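Local coordinates for protein (alpha-2u-globulin) (Rattus norvegicus, PDB 2A2U) that probably binds and carries small hydrophobic molecules in a lipocalin beta-barrel, and forms a complex with a hyaline droplet inducer, at residues Phe39-Ala44 with Asp148-Phe153; Ser56-Met61 with Ile168-Thr173; Asp96-Val101 with Thr108-Lys113; Met121-Asn126 with Gln134-Tyr139. All coordinates share one frame; numbering follows the deposited sequence.

Interaction 1. Residues Phe39-Ala44 with Asp148-Phe153; sequences FSIVVA and DIKEKF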
loop_
_atom_site.group_PDB
_atom_site.type_symbol
_atom_site.label_atom_id
_atom_site.label_comp_id
_atom_site.label_asym_id
_atom_site.label_seq_id
_atom_site.Cartn_x
_atom_site.Cartn_y
_atom_site.Cartn_z
ATOM N N PHE A 39 18.641 11.144 -12.967
ATOM C CA PHE A 39 17.864 12.150 -13.684
ATOM C C PHE A 39 17.286 11.516 -14.926
ATOM O O PHE A 39 17.890 10.605 -15.486
ATOM C CB PHE A 39 18.754 13.304 -14.127
ATOM C CG PHE A 39 19.325 14.090 -13.003
ATOM C CD1 PHE A 39 20.506 13.701 -12.393
ATOM C CD2 PHE A 39 18.685 15.232 -12.557
ATOM C CE1 PHE A 39 21.040 14.436 -11.354
ATOM C CE2 PHE A 39 19.211 15.978 -11.517
ATOM C CZ PHE A 39 20.392 15.577 -10.914
ATOM N N SER A 40 16.125 11.999 -15.357
ATOM C CA SER A 40 15.477 11.491 -16.558
ATOM C C SER A 40 16.110 12.157 -17.765
ATOM O O SER A 40 16.089 13.380 -17.878
ATOM C CB SER A 40 13.977 11.777 -16.521
ATOM O OG SER A 40 13.342 10.903 -15.611
ATOM N N ILE A 41 16.671 11.350 -18.659
ATOM C CA ILE A 41 17.328 11.868 -19.846
ATOM C C ILE A 41 16.506 11.655 -21.123
ATOM O O ILE A 41 16.191 12.616 -21.826
ATOM C CB ILE A 41 18.740 11.254 -20.004
ATOM C CG1 ILE A 41 19.501 11.298 -18.668
ATOM C CG2 ILE A 41 19.512 11.980 -21.090
ATOM C CD1 ILE A 41 19.627 12.681 -18.035
ATOM N N VAL A 42 16.162 10.405 -21.424
ATOM C CA VAL A 42 15.386 10.080 -22.623
ATOM C C VAL A 42 14.349 9.005 -22.311
ATOM O O VAL A 42 14.652 8.023 -21.634
ATOM C CB VAL A 42 16.304 9.547 -23.756
ATOM C CG1 VAL A 42 15.495 9.211 -24.981
ATOM C CG2 VAL A 42 17.367 10.562 -24.099
ATOM N N VAL A 43 13.117 9.222 -22.764
ATOM C CA VAL A 43 12.029 8.260 -22.580
ATOM C C VAL A 43 11.515 7.905 -23.967
ATOM O O VAL A 43 11.464 8.757 -24.845
ATOM C CB VAL A 43 10.849 8.829 -21.743
ATOM C CG1 VAL A 43 11.316 9.194 -20.359
ATOM C CG2 VAL A 43 10.246 10.035 -22.419
ATOM N N ALA A 44 11.129 6.654 -24.167
ATOM C CA ALA A 44 10.643 6.232 -25.466
ATOM C C ALA A 44 9.551 5.197 -25.320
ATOM O O ALA A 44 9.692 4.243 -24.554
ATOM C CB ALA A 44 11.780 5.662 -26.274
ATOM N N ASP A 148 26.800 9.761 -27.145
ATOM C CA ASP A 148 27.070 8.363 -27.448
ATOM C C ASP A 148 26.107 7.477 -26.674
ATOM O O ASP A 148 25.575 6.513 -27.221
ATOM C CB ASP A 148 28.499 7.997 -27.045
ATOM C CG ASP A 148 29.526 8.922 -27.643
ATOM O OD1 ASP A 148 29.285 9.464 -28.742
ATOM O OD2 ASP A 148 30.582 9.108 -27.009
ATOM N N ILE A 149 25.894 7.804 -25.400
ATOM C CA ILE A 149 24.995 7.025 -24.556
ATOM C C ILE A 149 23.594 7.108 -25.134
ATOM O O ILE A 149 22.881 6.108 -25.208
ATOM C CB ILE A 149 24.957 7.551 -23.103
ATOM C CG1 ILE A 149 26.367 7.698 -22.544
ATOM C CG2 ILE A 149 24.182 6.592 -22.228
ATOM C CD1 ILE A 149 27.177 6.432 -22.611
ATOM N N LYS A 150 23.226 8.294 -25.597
ATOM C CA LYS A 150 21.907 8.493 -26.162
ATOM C C LYS A 150 21.692 7.729 -27.466
ATOM O O LYS A 150 20.557 7.392 -27.798
ATOM C CB LYS A 150 21.627 9.977 -26.360
ATOM C CG LYS A 150 21.684 10.770 -25.086
ATOM C CD LYS A 150 21.179 12.165 -25.334
ATOM C CE LYS A 150 21.436 13.068 -24.152
ATOM N NZ LYS A 150 20.910 14.437 -24.407
ATOM N N GLU A 151 22.769 7.446 -28.195
ATOM C CA GLU A 151 22.666 6.709 -29.453
ATOM C C GLU A 151 22.433 5.237 -29.175
ATOM O O GLU A 151 21.562 4.619 -29.783
ATOM C CB GLU A 151 23.942 6.849 -30.274
ATOM C CG GLU A 151 23.749 7.477 -31.639
ATOM C CD GLU A 151 22.802 6.710 -32.539
ATOM O OE1 GLU A 151 22.778 5.461 -32.501
ATOM O OE2 GLU A 151 22.095 7.373 -33.319
ATOM N N LYS A 152 23.253 4.674 -28.291
ATOM C CA LYS A 152 23.154 3.273 -27.895
ATOM C C LYS A 152 21.728 2.990 -27.437
ATOM O O LYS A 152 21.158 1.944 -27.740
ATOM C CB LYS A 152 24.140 2.983 -26.757
ATOM C CG LYS A 152 23.821 1.730 -25.941
ATOM C CD LYS A 152 24.815 1.516 -24.804
ATOM C CE LYS A 152 26.177 1.103 -25.339
ATOM N NZ LYS A 152 27.217 0.866 -24.287
ATOM N N PHE A 153 21.159 3.943 -26.707
ATOM C CA PHE A 153 19.807 3.820 -26.201
ATOM C C PHE A 153 18.815 3.894 -27.350
ATOM O O PHE A 153 17.877 3.108 -27.405
ATOM C CB PHE A 153 19.525 4.916 -25.166
ATOM C CG PHE A 153 18.114 4.915 -24.647
ATOM C CD1 PHE A 153 17.674 3.926 -23.772
ATOM C CD2 PHE A 153 17.214 5.891 -25.056
ATOM C CE1 PHE A 153 16.363 3.912 -23.320
ATOM C CE2 PHE A 153 15.902 5.880 -24.606
ATOM C CZ PHE A 153 15.478 4.887 -23.739
#
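V42 and F153 meet where the helix of this lipocalin lies against the outside of its beta-barrel; the axes of 39-44 and 148-153 approach to 9.9 Å and differ in direction by 33°. The strand has a classic beta bulge at this point. I41 and V42 both pair with L138, which breaks the usual alternation and turns both side chains to the helix, while V43 faces the other way, toward V137.

The tight part is apolar. F153 holds its CG anti to the backbone N (chi1 177°), which carries the ring out from the helix so that ring and valine pass side by side, running opposite ways. A44 CB only grazes the same corner of the ring, 4.5 Å from F153 CE2. M136 and L138 of strand 131-140 and M121 of strand 119-128 also touch the phenylalanine, so its ring is well buried.

Toward solvent the contact is looser. The long chain of K150 runs out extended from the helix and crosses I41 at about a right angle, with I41 CG2 3.8 Å from K150 CE. Its ammonium group belongs to a polar fringe, making salt bridges to D144 and D169 while its methylenes rest on the strand. The closest touch of the whole contact lies at the buried end, where V42 CG1 stands 3.4 Å from F153 CE2.

Interaction 2. Residues Ser56-Met61 with Ile168-Thr173; sequences SMRVFM and IDLTKT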
loop_
_atom_site.group_PDB
_atom_site.type_symbol
_atom_site.label_atom_id
_atom_site.label_comp_id
_atom_site.label_asym_id
_atom_site.label_seq_id
_atom_site.Cartn_x
_atom_site.Cartn_y
_atom_site.Cartn_z
ATOM N N SER A 56 1.213 9.995 -18.111
ATOM C CA SER A 56 1.563 9.395 -16.827
ATOM C C SER A 56 2.982 8.850 -16.775
ATOM O O SER A 56 3.586 8.805 -15.710
ATOM C CB SER A 56 0.594 8.265 -16.491
ATOM O OG SER A 56 0.783 7.153 -17.351
ATOM N N MET A 57 3.502 8.411 -17.917
ATOM C CA MET A 57 4.844 7.851 -17.960
ATOM C C MET A 57 5.961 8.886 -18.144
ATOM O O MET A 57 7.148 8.552 -18.042
ATOM C CB MET A 57 4.929 6.748 -19.016
ATOM C CG MET A 57 3.997 5.565 -18.769
ATOM S SD MET A 57 4.183 4.808 -17.142
ATOM C CE MET A 57 2.489 4.115 -16.934
ATOM N N ARG A 58 5.594 10.136 -18.424
ATOM C CA ARG A 58 6.597 11.195 -18.565
ATOM C C ARG A 58 7.008 11.617 -17.154
ATOM O O ARG A 58 6.565 12.645 -16.643
ATOM C CB ARG A 58 6.042 12.405 -19.328
ATOM C CG ARG A 58 7.055 13.549 -19.447
ATOM C CD ARG A 58 6.467 14.798 -20.075
ATOM N NE ARG A 58 6.709 14.868 -21.511
ATOM C CZ ARG A 58 7.473 15.786 -22.098
ATOM N NH1 ARG A 58 8.075 16.723 -21.371
ATOM N NH2 ARG A 58 7.641 15.764 -23.415
ATOM N N VAL A 59 7.816 10.784 -16.511
ATOM C CA VAL A 59 8.263 11.052 -15.152
ATOM C C VAL A 59 9.691 11.571 -15.109
ATOM O O VAL A 59 10.545 11.154 -15.891
ATOM C CB VAL A 59 8.134 9.796 -14.233
ATOM C CG1 VAL A 59 6.745 9.195 -14.362
ATOM C CG2 VAL A 59 9.214 8.772 -14.551
ATOM N N PHE A 60 9.934 12.486 -14.177
ATOM C CA PHE A 60 11.236 13.090 -13.999
ATOM C C PHE A 60 11.876 12.515 -12.742
ATOM O O PHE A 60 11.649 12.982 -11.629
ATOM C CB PHE A 60 11.069 14.603 -13.899
ATOM C CG PHE A 60 10.268 15.194 -15.023
ATOM C CD1 PHE A 60 10.583 14.900 -16.344
ATOM C CD2 PHE A 60 9.194 16.037 -14.764
ATOM C CE1 PHE A 60 9.846 15.436 -17.397
ATOM C CE2 PHE A 60 8.449 16.580 -15.817
ATOM C CZ PHE A 60 8.782 16.272 -17.135
ATOM N N MET A 61 12.679 11.483 -12.937
ATOM C CA MET A 61 13.349 10.793 -11.846
ATOM C C MET A 61 14.214 11.719 -11.007
ATOM O O MET A 61 14.679 12.753 -11.485
ATOM C CB MET A 61 14.190 9.654 -12.422
ATOM C CG MET A 61 14.701 8.624 -11.403
ATOM S SD MET A 61 13.386 7.854 -10.373
ATOM C CE MET A 61 12.060 7.617 -11.707
ATOM N N ILE A 168 11.827 10.395 -26.959
ATOM C CA ILE A 168 11.823 11.791 -26.532
ATOM C C ILE A 168 12.964 12.144 -25.588
ATOM O O ILE A 168 13.187 11.458 -24.598
ATOM C CB ILE A 168 10.485 12.162 -25.858
ATOM C CG1 ILE A 168 9.330 12.016 -26.856
ATOM C CG2 ILE A 168 10.545 13.582 -25.318
ATOM C CD1 ILE A 168 7.947 12.354 -26.297
ATOM N N ASP A 169 13.700 13.201 -25.929
ATOM C CA ASP A 169 14.822 13.678 -25.124
ATOM C C ASP A 169 14.291 14.740 -24.157
ATOM O O ASP A 169 14.015 15.876 -24.554
ATOM C CB ASP A 169 15.907 14.267 -26.041
ATOM C CG ASP A 169 17.177 14.673 -25.288
ATOM O OD1 ASP A 169 17.168 14.736 -24.042
ATOM O OD2 ASP A 169 18.201 14.935 -25.953
ATOM N N LEU A 170 14.175 14.368 -22.884
ATOM C CA LEU A 170 13.651 15.265 -21.862
ATOM C C LEU A 170 14.620 16.329 -21.375
ATOM O O LEU A 170 14.206 17.233 -20.648
ATOM C CB LEU A 170 13.151 14.474 -20.655
ATOM C CG LEU A 170 12.044 13.441 -20.827
ATOM C CD1 LEU A 170 11.757 12.806 -19.486
ATOM C CD2 LEU A 170 10.796 14.095 -21.370
ATOM N N THR A 171 15.894 16.228 -21.754
ATOM C CA THR A 171 16.891 17.206 -21.315
ATOM C C THR A 171 16.629 18.609 -21.832
ATOM O O THR A 171 17.105 19.582 -21.259
ATOM C CB THR A 171 18.312 16.806 -21.715
ATOM O OG1 THR A 171 18.402 16.717 -23.139
ATOM C CG2 THR A 171 18.682 15.486 -21.090
ATOM N N LYS A 172 15.884 18.709 -22.918
ATOM C CA LYS A 172 15.590 19.996 -23.479
ATOM C C LYS A 172 14.371 20.695 -22.873
ATOM O O LYS A 172 14.287 21.924 -22.895
ATOM C CB LYS A 172 15.480 19.846 -24.982
ATOM C CG LYS A 172 16.736 19.497 -25.712
ATOM C CD LYS A 172 16.706 18.163 -26.575
ATOM C CE LYS A 172 17.673 18.293 -27.802
ATOM N NZ LYS A 172 17.252 17.521 -28.991
ATOM N N THR A 173 13.531 19.916 -22.192
ATOM C CA THR A 173 12.327 20.423 -21.528
ATOM C C THR A 173 12.471 20.644 -20.014
ATOM O O THR A 173 13.542 20.435 -19.435
ATOM C CB THR A 173 11.118 19.474 -21.748
ATOM O OG1 THR A 173 11.172 18.383 -20.817
ATOM C CG2 THR A 173 11.127 18.903 -23.163
#
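The C-terminal end of the lipocalin barrel, where strand 167-169 gives way to a turn, packs here against the chain leading into strand 60-67, with L170 set between R58 and F60. The leucine uses its two methyls separately. L170 CD2 lies over the centre of one face of the R58 guanidinium, 3.7 Å above its plane, whereas L170 CD1 comes to the edge of the phenylalanine ring, 3.9 Å from F60 CE1.

R58 gets there by a bend at chi3 (-95°) in an otherwise extended chain, and its backbone is the centre of an inverse gamma turn. I168 CG2 lies 4.1 Å from R58 NH2. T173 OG1 stands 3.6 Å from R58 NH1, a polar neighbour rather than a hydrogen-bond partner. R58 NE donates to the carbonyl O of I51.

The turn of 169-173 is held from within. D169 OD1 takes both the hydroxyl and the backbone N of T171, the latter at 3.0 Å, which makes an Asx turn, and L170 O accepts from both N and OG1 of T173. D169 OD2 forms a salt bridge with K150 on the helix. No hydrogen bond joins the two segments, so van der Waals packing on a flat cation and at a ring edge probably dominates, and the internal bonds of the turn fix the backbone on which L170 sits.

Interaction 3. Residues Asp96-Val101 with Thr108-Lys113; sequences DGEYFV and TFTILK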
loop_
_atom_site.group_PDB
_atom_site.type_symbol
_atom_site.label_atom_id
_atom_site.label_comp_id
_atom_site.label_asym_id
_atom_site.label_seq_id
_atom_site.Cartn_x
_atom_site.Cartn_y
_atom_site.Cartn_z
ATOM N N ASP A 96 13.641 -13.957 -13.078
ATOM C CA ASP A 96 14.916 -13.251 -13.293
ATOM C C ASP A 96 14.972 -11.803 -13.773
ATOM O O ASP A 96 14.794 -11.482 -14.957
ATOM C CB ASP A 96 15.889 -14.148 -14.093
ATOM C CG ASP A 96 17.306 -13.549 -14.246
ATOM O OD1 ASP A 96 18.031 -13.332 -13.249
ATOM O OD2 ASP A 96 17.731 -13.360 -15.399
ATOM N N GLY A 97 15.244 -10.940 -12.804
ATOM C CA GLY A 97 15.392 -9.523 -13.060
ATOM C C GLY A 97 14.136 -8.699 -13.126
ATOM O O GLY A 97 14.224 -7.481 -13.285
ATOM N N GLU A 98 12.980 -9.340 -12.968
ATOM C CA GLU A 98 11.703 -8.636 -13.045
ATOM C C GLU A 98 11.231 -8.019 -11.756
ATOM O O GLU A 98 11.300 -8.631 -10.702
ATOM C CB GLU A 98 10.624 -9.545 -13.607
ATOM C CG GLU A 98 10.847 -9.892 -15.059
ATOM C CD GLU A 98 9.707 -10.659 -15.675
ATOM O OE1 GLU A 98 8.613 -10.701 -15.079
ATOM O OE2 GLU A 98 9.910 -11.224 -16.767
ATOM N N TYR A 99 10.773 -6.780 -11.865
ATOM C CA TYR A 99 10.257 -6.030 -10.738
ATOM C C TYR A 99 8.821 -5.673 -11.081
ATOM O O TYR A 99 8.476 -5.556 -12.257
ATOM C CB TYR A 99 11.058 -4.746 -10.545
ATOM C CG TYR A 99 12.409 -4.952 -9.922
ATOM C CD1 TYR A 99 13.526 -5.250 -10.700
ATOM C CD2 TYR A 99 12.571 -4.853 -8.549
ATOM C CE1 TYR A 99 14.774 -5.470 -10.111
ATOM C CE2 TYR A 99 13.801 -5.067 -7.951
ATOM C CZ TYR A 99 14.901 -5.371 -8.728
ATOM O OH TYR A 99 16.105 -5.627 -8.093
ATOM N N PHE A 100 7.979 -5.535 -10.061
ATOM C CA PHE A 100 6.590 -5.155 -10.272
ATOM C C PHE A 100 6.267 -3.878 -9.522
ATOM O O PHE A 100 6.683 -3.702 -8.385
ATOM C CB PHE A 100 5.623 -6.244 -9.795
ATOM C CG PHE A 100 4.162 -5.839 -9.909
ATOM C CD1 PHE A 100 3.457 -6.044 -11.094
ATOM C CD2 PHE A 100 3.523 -5.178 -8.858
ATOM C CE1 PHE A 100 2.150 -5.588 -11.234
ATOM C CE2 PHE A 100 2.216 -4.722 -8.995
ATOM C CZ PHE A 100 1.533 -4.927 -10.183
ATOM N N VAL A 101 5.500 -3.000 -10.156
ATOM C CA VAL A 101 5.083 -1.758 -9.529
ATOM C C VAL A 101 3.711 -1.405 -10.090
ATOM O O VAL A 101 3.452 -1.554 -11.288
ATOM C CB VAL A 101 6.122 -0.606 -9.751
ATOM C CG1 VAL A 101 6.255 -0.244 -11.228
ATOM C CG2 VAL A 101 5.749 0.603 -8.937
ATOM N N THR A 108 5.688 -4.289 -15.246
ATOM C CA THR A 108 6.769 -5.240 -15.090
ATOM C C THR A 108 7.971 -4.609 -15.780
ATOM O O THR A 108 7.888 -4.221 -16.946
ATOM C CB THR A 108 6.416 -6.587 -15.729
ATOM O OG1 THR A 108 5.629 -7.350 -14.807
ATOM C CG2 THR A 108 7.656 -7.371 -16.078
ATOM N N PHE A 109 9.061 -4.432 -15.043
ATOM C CA PHE A 109 10.255 -3.841 -15.633
ATOM C C PHE A 109 11.542 -4.557 -15.288
ATOM O O PHE A 109 11.596 -5.324 -14.334
ATOM C CB PHE A 109 10.371 -2.356 -15.295
ATOM C CG PHE A 109 10.630 -2.074 -13.851
ATOM C CD1 PHE A 109 11.927 -2.060 -13.349
ATOM C CD2 PHE A 109 9.583 -1.764 -13.004
ATOM C CE1 PHE A 109 12.181 -1.747 -12.018
ATOM C CE2 PHE A 109 9.818 -1.450 -11.677
ATOM C CZ PHE A 109 11.128 -1.435 -11.180
ATOM N N THR A 110 12.562 -4.336 -16.114
ATOM C CA THR A 110 13.876 -4.937 -15.919
ATOM C C THR A 110 14.965 -3.907 -16.166
ATOM O O THR A 110 14.728 -2.876 -16.788
ATOM C CB THR A 110 14.117 -6.109 -16.879
ATOM O OG1 THR A 110 13.885 -5.684 -18.226
ATOM C CG2 THR A 110 13.200 -7.257 -16.562
ATOM N N ILE A 111 16.147 -4.178 -15.630
ATOM C CA ILE A 111 17.297 -3.304 -15.799
ATOM C C ILE A 111 18.024 -3.839 -17.011
ATOM O O ILE A 111 18.690 -4.870 -16.957
ATOM C CB ILE A 111 18.180 -3.323 -14.549
ATOM C CG1 ILE A 111 17.359 -2.811 -13.364
ATOM C CG2 ILE A 111 19.399 -2.454 -14.750
ATOM C CD1 ILE A 111 18.012 -2.973 -12.023
ATOM N N LEU A 112 17.815 -3.156 -18.124
ATOM C CA LEU A 112 18.377 -3.540 -19.402
ATOM C C LEU A 112 19.892 -3.426 -19.483
ATOM O O LEU A 112 20.560 -4.383 -19.875
ATOM C CB LEU A 112 17.728 -2.708 -20.505
ATOM C CG LEU A 112 17.426 -3.420 -21.815
ATOM C CD1 LEU A 112 16.558 -4.627 -21.538
ATOM C CD2 LEU A 112 16.721 -2.468 -22.757
ATOM N N LYS A 113 20.429 -2.260 -19.127
ATOM C CA LYS A 113 21.873 -2.026 -19.178
ATOM C C LYS A 113 22.282 -0.897 -18.236
ATOM O O LYS A 113 21.576 0.097 -18.114
ATOM C CB LYS A 113 22.301 -1.707 -20.617
ATOM C CG LYS A 113 23.801 -1.573 -20.819
ATOM C CD LYS A 113 24.154 -1.381 -22.291
ATOM C CE LYS A 113 24.069 -2.687 -23.075
ATOM N NZ LYS A 113 25.138 -3.663 -22.688
#
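Y99 CB sits over one face of the F109 ring, 3.6 Å from its centroid, in a CH-pi contact. The two rings are almost parallel, at 11°, but so offset that little of them overlaps. V101 CG1 approaches the F109 ring at its edge, 3.8 Å from F109 CE2. F109 leans across to its neighbour because CG stands between its backbone N and carbonyl carbon (chi1 68°).

In the backbone the same pair is joined by two bonds, Y99 N to F109 O at 3.0 Å and F109 N to Y99 O at 3.1 Å, in an antiparallel hairpin of the lipocalin barrel. Beside them E98 CG runs along T110 CG2, 3.8 Å away, and G97 O is hydrogen-bonded to S24 OG.

Farther out, A90 and L124 back F109 from the adjoining strands. On the other face, F100 meets F100 of the second subunit, and T108 packs on its P94. The Y99 side is thus aromatic and aliphatic, while the F100 side, with E98 and T108, combines aliphatic contacts with subunit packing.

Interaction 4. Residues Met121-Asn126 with Gln134-Tyr139; sequences MFHLIN and QLMVLY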
loop_
_atom_site.group_PDB
_atom_site.type_symbol
_atom_site.label_atom_id
_atom_site.label_comp_id
_atom_site.label_asym_id
_atom_site.label_seq_id
_atom_site.Cartn_x
_atom_site.Cartn_y
_atom_site.Cartn_z
ATOM N N MET A 121 19.470 1.913 -18.122
ATOM C CA MET A 121 18.377 1.789 -19.071
ATOM C C MET A 121 17.386 0.762 -18.532
ATOM O O MET A 121 17.754 -0.371 -18.203
ATOM C CB MET A 121 18.913 1.355 -20.441
ATOM C CG MET A 121 20.110 2.168 -20.912
ATOM S SD MET A 121 20.720 1.704 -22.526
ATOM C CE MET A 121 21.736 3.105 -22.910
ATOM N N PHE A 122 16.142 1.192 -18.365
ATOM C CA PHE A 122 15.095 0.313 -17.871
ATOM C C PHE A 122 14.156 0.013 -19.022
ATOM O O PHE A 122 13.970 0.834 -19.913
ATOM C CB PHE A 122 14.285 0.995 -16.769
ATOM C CG PHE A 122 15.005 1.143 -15.458
ATOM C CD1 PHE A 122 14.988 0.116 -14.530
ATOM C CD2 PHE A 122 15.621 2.344 -15.116
ATOM C CE1 PHE A 122 15.562 0.281 -13.284
ATOM C CE2 PHE A 122 16.199 2.516 -13.875
ATOM C CZ PHE A 122 16.169 1.485 -12.957
ATOM N N HIS A 123 13.571 -1.175 -19.000
ATOM C CA HIS A 123 12.605 -1.577 -20.011
ATOM C C HIS A 123 11.346 -1.981 -19.252
ATOM O O HIS A 123 11.380 -2.872 -18.404
ATOM C CB HIS A 123 13.121 -2.748 -20.832
ATOM C CG HIS A 123 12.113 -3.278 -21.801
ATOM N ND1 HIS A 123 11.470 -4.476 -21.619
ATOM C CD2 HIS A 123 11.593 -2.735 -22.927
ATOM C CE1 HIS A 123 10.588 -4.655 -22.585
ATOM N NE2 HIS A 123 10.644 -3.606 -23.395
ATOM N N LEU A 124 10.236 -1.334 -19.566
ATOM C CA LEU A 124 8.986 -1.597 -18.876
ATOM C C LEU A 124 7.799 -1.924 -19.764
ATOM O O LEU A 124 7.613 -1.317 -20.815
ATOM C CB LEU A 124 8.639 -0.389 -17.993
ATOM C CG LEU A 124 7.227 -0.253 -17.406
ATOM C CD1 LEU A 124 7.280 0.520 -16.123
ATOM C CD2 LEU A 124 6.268 0.419 -18.375
ATOM N N ILE A 125 6.981 -2.867 -19.305
ATOM C CA ILE A 125 5.759 -3.249 -20.002
ATOM C C ILE A 125 4.602 -2.887 -19.074
ATOM O O ILE A 125 4.644 -3.172 -17.884
ATOM C CB ILE A 125 5.681 -4.749 -20.290
ATOM C CG1 ILE A 125 6.946 -5.224 -20.986
ATOM C CG2 ILE A 125 4.492 -5.034 -21.199
ATOM C CD1 ILE A 125 7.032 -6.733 -21.092
ATOM N N ASN A 126 3.564 -2.277 -19.619
ATOM C CA ASN A 126 2.419 -1.878 -18.812
ATOM C C ASN A 126 1.145 -2.619 -19.205
ATOM O O ASN A 126 0.942 -2.910 -20.370
ATOM C CB ASN A 126 2.210 -0.370 -18.946
ATOM C CG ASN A 126 0.915 0.102 -18.323
ATOM O OD1 ASN A 126 -0.139 0.042 -18.952
ATOM N ND2 ASN A 126 0.989 0.603 -17.095
ATOM N N GLN A 134 4.965 -0.996 -24.312
ATOM C CA GLN A 134 6.352 -0.955 -23.886
ATOM C C GLN A 134 6.774 0.470 -23.580
ATOM O O GLN A 134 6.259 1.428 -24.158
ATOM C CB GLN A 134 7.263 -1.505 -24.973
ATOM C CG GLN A 134 7.196 -2.990 -25.164
ATOM C CD GLN A 134 8.292 -3.467 -26.081
ATOM O OE1 GLN A 134 9.468 -3.227 -25.826
ATOM N NE2 GLN A 134 7.915 -4.120 -27.173
ATOM N N LEU A 135 7.743 0.589 -22.684
ATOM C CA LEU A 135 8.301 1.871 -22.287
ATOM C C LEU A 135 9.778 1.656 -21.986
ATOM O O LEU A 135 10.133 0.693 -21.324
ATOM C CB LEU A 135 7.625 2.391 -21.027
ATOM C CG LEU A 135 8.273 3.684 -20.547
ATOM C CD1 LEU A 135 7.847 4.814 -21.443
ATOM C CD2 LEU A 135 7.852 3.976 -19.147
ATOM N N MET A 136 10.637 2.534 -22.491
ATOM C CA MET A 136 12.065 2.426 -22.234
ATOM C C MET A 136 12.610 3.758 -21.781
ATOM O O MET A 136 12.285 4.790 -22.348
ATOM C CB MET A 136 12.806 1.911 -23.462
ATOM C CG MET A 136 12.782 0.414 -23.530
ATOM S SD MET A 136 13.650 -0.250 -24.911
ATOM C CE MET A 136 15.317 -0.004 -24.415
ATOM N N VAL A 137 13.392 3.746 -20.714
ATOM C CA VAL A 137 13.952 4.986 -20.201
ATOM C C VAL A 137 15.442 4.911 -19.944
ATOM O O VAL A 137 15.989 3.842 -19.641
ATOM C CB VAL A 137 13.258 5.429 -18.893
ATOM C CG1 VAL A 137 11.838 5.842 -19.165
ATOM C CG2 VAL A 137 13.262 4.300 -17.899
ATOM N N LEU A 138 16.089 6.062 -20.108
ATOM C CA LEU A 138 17.514 6.204 -19.870
ATOM C C LEU A 138 17.666 7.217 -18.750
ATOM O O LEU A 138 17.128 8.316 -18.840
ATOM C CB LEU A 138 18.231 6.710 -21.127
ATOM C CG LEU A 138 19.708 7.090 -20.996
ATOM C CD1 LEU A 138 20.501 5.880 -20.571
ATOM C CD2 LEU A 138 20.226 7.619 -22.316
ATOM N N TYR A 139 18.316 6.808 -17.663
ATOM C CA TYR A 139 18.567 7.689 -16.526
ATOM C C TYR A 139 20.055 7.934 -16.444
ATOM O O TYR A 139 20.852 7.033 -16.721
ATOM C CB TYR A 139 18.124 7.050 -15.212
ATOM C CG TYR A 139 16.641 6.914 -15.073
ATOM C CD1 TYR A 139 15.791 7.850 -15.638
ATOM C CD2 TYR A 139 16.086 5.843 -14.382
ATOM C CE1 TYR A 139 14.427 7.729 -15.521
ATOM C CE2 TYR A 139 14.719 5.710 -14.259
ATOM C CZ TYR A 139 13.898 6.656 -14.832
ATOM O OH TYR A 139 12.536 6.548 -14.730
#
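F122 and V137, with L124 and L135, form the hydrogen-bonded pairs of an antiparallel hairpin in the lipocalin barrel. Four backbone bonds join the two pairs, among them F122 N to V137 O at 2.9 Å and L124 N to L135 O at 2.7 Å.

The polar side-chain contact lies on the outer face. H123 CG is anti to the backbone N (chi1 175°), which swings the imidazole toward Q134 and M136. H123 NE2 donates to Q134 OE1 over 2.7 Å, nearly straight at 167°. The oxygen lies close to the imidazole plane; the donor stands 37° above the amide plane, not on a lone pair, and ring and amide are almost perpendicular. M136 CG also comes to the edge of this imidazole, 3.4 Å from H123 CD2, while the H160 ring meets it from outside the hairpin.

Apolar packing continues along that face with M121 and L138, where F153 of helix 147-158 packs on both; M121 CG lies 3.7 Å from L138 CD1. On the opposite face, probably turned to the barrel interior where lipocalins bind ligands, L124 CD2 touches L135 CB, and F122 CB rests on V137 CG2.

The aromatic contact is rim to rim: F122 CE2 comes 3.4 Å from Y139 CD2, the planes steeply inclined. Backbone bonds therefore fix the register, and the histidine-glutamine bond adds a directional tie to one face, whereas the F122-L124-V137-Y139 face is joined across the hairpin by apolar and ring-edge contacts.

In the fold
Interactions 3 and 4 are neighbouring antiparallel hairpins of one barrel sheet, joined because strands 106-114 and 119-128 pair, and both have backbone hydrogen bonds between their strands. Interactions 1 and 2 have no hydrogen bond between their segments; they pack a helix and the C-terminal turn against the barrel by side chains. They share strand 36-44: it carries the first segment of interaction 1 and pairs with strands 60-67 and 167-169 of interaction 2, and with strand 131-140 of interaction 4. Interaction 4 lies nearest the chain centre and interaction 2 is partly exposed. Both hairpins reach the second subunit, interaction 3 with more residues, interaction 4 through I125. Interactions 2 and 3 stay about 8 Å apart at their nearest atoms.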